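Local coordinates for protein fatty acyl CoA synthetase FADD13 (FATTY-ACYL-CoA SYNTHETASE) (Mycobacterium tuberculosis, PDB 3R44) that is a fatty-acyl-CoA synthetase of the AMP-binding (ANL) enzyme superfamily, with a large N-terminal part and a smaller C-terminal domain, at residues 319-331 and 338-350. Sequence-based numbering, arbitrary orientation.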
# COMPACT_ATOMS: atom_id res chain seq x y z
N GLU A 319 5.81 -5.48 1.72
CA GLU A 319 6.94 -6.40 1.49
C GLU A 319 7.22 -6.65 0.01
O GLU A 319 8.31 -7.08 -0.34
CB GLU A 319 6.67 -7.72 2.20
CG GLU A 319 6.80 -7.60 3.72
CD GLU A 319 5.45 -7.38 4.44
OE1 GLU A 319 4.52 -6.70 3.86
OE2 GLU A 319 5.37 -7.80 5.63
N SER A 320 6.23 -6.44 -0.84
CA SER A 320 6.40 -6.60 -2.30
C SER A 320 6.54 -5.30 -3.06
O SER A 320 6.46 -5.25 -4.29
CB SER A 320 5.28 -7.45 -2.86
OG SER A 320 4.10 -6.70 -2.90
N CYS A 321 6.81 -4.23 -2.32
CA CYS A 321 7.02 -2.89 -2.88
C CYS A 321 5.90 -2.41 -3.74
O CYS A 321 6.14 -1.73 -4.75
CB CYS A 321 8.29 -2.82 -3.72
SG CYS A 321 9.14 -1.27 -3.67
N GLY A 322 4.70 -2.86 -3.41
CA GLY A 322 3.54 -2.51 -4.20
C GLY A 322 3.34 -3.29 -5.48
O GLY A 322 2.49 -2.93 -6.27
N GLY A 323 4.16 -4.31 -5.74
CA GLY A 323 3.94 -5.19 -6.88
C GLY A 323 3.31 -6.50 -6.46
O GLY A 323 3.19 -6.83 -5.29
N GLY A 324 2.93 -7.31 -7.40
CA GLY A 324 2.39 -8.60 -7.03
C GLY A 324 1.53 -9.11 -8.15
O GLY A 324 2.06 -9.71 -9.10
N THR A 325 0.21 -8.89 -8.06
CA THR A 325 -0.70 -9.23 -9.13
C THR A 325 -1.45 -7.97 -9.61
O THR A 325 -1.73 -7.04 -8.84
CB THR A 325 -1.76 -10.35 -8.78
OG1 THR A 325 -2.63 -9.89 -7.75
CG2 THR A 325 -1.12 -11.70 -8.35
N LEU A 326 -1.83 -8.01 -10.89
CA LEU A 326 -2.63 -6.98 -11.53
C LEU A 326 -3.72 -7.61 -12.37
O LEU A 326 -3.48 -8.60 -13.08
CB LEU A 326 -1.77 -6.01 -12.36
CG LEU A 326 -0.84 -5.05 -11.55
CD1 LEU A 326 -0.00 -4.35 -12.56
CD2 LEU A 326 -1.61 -4.03 -10.68
N LEU A 327 -4.91 -7.07 -12.22
CA LEU A 327 -6.09 -7.46 -13.03
C LEU A 327 -6.23 -6.37 -14.04
O LEU A 327 -6.67 -5.25 -13.73
CB LEU A 327 -7.32 -7.64 -12.14
CG LEU A 327 -8.61 -8.02 -12.87
CD1 LEU A 327 -8.43 -9.46 -13.32
CD2 LEU A 327 -9.85 -7.84 -12.00
N LEU A 328 -5.82 -6.66 -15.25
CA LEU A 328 -5.82 -5.66 -16.28
C LEU A 328 -7.26 -5.25 -16.66
O LEU A 328 -8.25 -5.94 -16.37
CB LEU A 328 -4.92 -6.12 -17.46
CG LEU A 328 -3.43 -6.39 -17.05
CD1 LEU A 328 -2.58 -6.75 -18.26
CD2 LEU A 328 -2.83 -5.24 -16.31
N SER A 329 -7.37 -4.06 -17.25
CA SER A 329 -8.63 -3.49 -17.68
C SER A 329 -9.55 -4.43 -18.45
O SER A 329 -10.74 -4.56 -18.15
CB SER A 329 -8.29 -2.30 -18.57
OG SER A 329 -7.27 -1.52 -17.96
N GLU A 330 -9.00 -5.11 -19.45
CA GLU A 330 -9.75 -6.07 -20.26
C GLU A 330 -10.50 -7.14 -19.44
O GLU A 330 -11.49 -7.70 -19.92
CB GLU A 330 -8.79 -6.76 -21.27
N ASP A 331 -10.04 -7.39 -18.20
CA ASP A 331 -10.50 -8.47 -17.32
C ASP A 331 -11.38 -7.97 -16.14
O ASP A 331 -11.87 -8.78 -15.32
CB ASP A 331 -9.26 -9.20 -16.77
CG ASP A 331 -8.48 -10.00 -17.84
OD1 ASP A 331 -9.15 -10.37 -18.82
OD2 ASP A 331 -7.24 -10.26 -17.69
N SER A 338 -11.46 -10.88 -8.55
CA SER A 338 -10.08 -11.33 -8.66
C SER A 338 -9.09 -10.19 -8.41
O SER A 338 -9.39 -9.04 -8.73
CB SER A 338 -9.80 -11.92 -10.02
OG SER A 338 -8.46 -12.35 -10.08
N ALA A 339 -7.91 -10.53 -7.90
CA ALA A 339 -6.79 -9.63 -7.78
C ALA A 339 -5.88 -9.69 -9.04
O ALA A 339 -4.87 -8.99 -9.11
CB ALA A 339 -5.96 -10.01 -6.50
N GLY A 340 -6.25 -10.54 -10.00
CA GLY A 340 -5.61 -10.63 -11.29
C GLY A 340 -4.49 -11.67 -11.34
O GLY A 340 -4.44 -12.57 -10.50
N ARG A 341 -3.70 -11.58 -12.39
CA ARG A 341 -2.57 -12.49 -12.64
C ARG A 341 -1.26 -11.92 -12.11
O ARG A 341 -1.11 -10.71 -11.92
CB ARG A 341 -2.41 -12.68 -14.15
CG ARG A 341 -3.53 -13.49 -14.85
CD ARG A 341 -3.36 -13.53 -16.36
NE ARG A 341 -4.02 -14.74 -16.85
CZ ARG A 341 -4.54 -14.86 -18.04
NH1 ARG A 341 -4.51 -13.83 -18.87
NH2 ARG A 341 -5.12 -15.98 -18.39
N ALA A 342 -0.25 -12.78 -11.97
CA ALA A 342 1.09 -12.33 -11.67
C ALA A 342 1.52 -11.29 -12.71
O ALA A 342 0.99 -11.26 -13.85
CB ALA A 342 2.08 -13.55 -11.69
N THR A 343 2.37 -10.38 -12.30
CA THR A 343 2.89 -9.32 -13.17
C THR A 343 4.24 -9.70 -13.76
O THR A 343 4.82 -10.78 -13.44
CB THR A 343 3.01 -8.01 -12.42
OG1 THR A 343 3.93 -8.12 -11.32
CG2 THR A 343 1.64 -7.64 -11.88
N MET A 344 4.74 -8.86 -14.67
CA MET A 344 6.07 -9.09 -15.19
C MET A 344 7.00 -9.04 -14.04
O MET A 344 6.83 -8.27 -13.11
CB MET A 344 6.52 -8.07 -16.25
CG MET A 344 5.92 -8.27 -17.53
SD MET A 344 6.11 -9.93 -18.23
CE MET A 344 7.84 -10.02 -18.62
N PHE A 345 7.99 -9.91 -14.08
CA PHE A 345 9.07 -9.95 -13.07
C PHE A 345 8.62 -10.45 -11.70
O PHE A 345 9.36 -10.30 -10.73
CB PHE A 345 9.79 -8.60 -12.97
CG PHE A 345 10.22 -8.06 -14.29
CD1 PHE A 345 11.08 -8.79 -15.09
CD2 PHE A 345 9.73 -6.85 -14.75
CE1 PHE A 345 11.46 -8.31 -16.38
CE2 PHE A 345 10.11 -6.37 -16.02
CZ PHE A 345 10.95 -7.10 -16.84
N THR A 346 7.44 -11.05 -11.63
CA THR A 346 6.89 -11.56 -10.36
C THR A 346 6.35 -12.97 -10.58
O THR A 346 5.63 -13.23 -11.57
CB THR A 346 5.79 -10.64 -9.75
OG1 THR A 346 5.72 -10.82 -8.33
CG2 THR A 346 4.42 -10.94 -10.33
N ASP A 347 6.70 -13.90 -9.68
CA ASP A 347 6.02 -15.18 -9.68
C ASP A 347 5.13 -15.25 -8.45
O ASP A 347 5.51 -14.83 -7.36
CB ASP A 347 6.98 -16.38 -9.67
CG ASP A 347 7.93 -16.44 -10.89
OD1 ASP A 347 7.64 -15.81 -11.92
OD2 ASP A 347 8.97 -17.13 -10.84
N VAL A 348 3.93 -15.77 -8.60
CA VAL A 348 2.96 -15.79 -7.47
C VAL A 348 2.40 -17.17 -7.42
O VAL A 348 2.10 -17.72 -8.46
CB VAL A 348 1.80 -14.78 -7.70
CG1 VAL A 348 0.74 -14.91 -6.56
CG2 VAL A 348 2.34 -13.33 -7.92
N ALA A 349 2.31 -17.79 -6.24
CA ALA A 349 1.81 -19.15 -6.16
C ALA A 349 1.10 -19.27 -4.82
O ALA A 349 0.98 -18.26 -4.09
CB ALA A 349 3.00 -20.20 -6.28
N VAL A 350 0.64 -20.48 -4.50
CA VAL A 350 0.04 -20.78 -3.19
C VAL A 350 0.74 -21.93 -2.51
O VAL A 350 0.99 -22.96 -3.15
CB VAL A 350 -1.49 -21.02 -3.30
CG1 VAL A 350 -2.23 -19.70 -3.55
CG2 VAL A 350 -1.77 -22.05 -4.33
O HOH W 1 -1.12 -9.20 -14.65
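With chi1 at 64°, Thr325 tucks OG1 between its own N and carbonyl carbon, where it donates to Ala339 O at 2.8 Å, coming from above the carbonyl plane rather than along a lone pair. The same torsion sets CG2 anti to the carbonyl carbon, and this methyl meets Val348 CG2 at 3.8 Å. Thr343 repeats the rotamer (chi1 62°): its CG2 packs against the branch point of Leu326, 3.6 Å from CG, while OG1 pairs with Ser201 in helix 192-205. Between these side chains runs a short antiparallel ladder. Leu326 N gives a fairly straight bond to Arg341 O (3.0 Å), and the return bond from Arg341 N to Leu326 O, at 3.1 Å, is weak. A water 2.9 Å from Leu326 O can also serve Ala342 O, though it has more acceptors in reach than protons. Two residues along, Thr343 N reaches Gly324 O at 3.3 Å. At the other end Gly340, at positive phi, lies close against the backbone of Leu326 and Leu327, with its CA 3.5 Å from Leu327 CB. The type II turn from Thr343 to Thr346 turns the chain so that strand 346-350 passes across 324-327 at 91°. Strand 341-342 thus forms the edge of the mixed nine-stranded sheet, beside 324-327, which is bonded in turn to 310-316. Helix 192-205 covers the Leu326 side through Trp202, and strand 346-351 passes into the antiparallel sheet next to 364-369, so the contact is where the chain changes sheets.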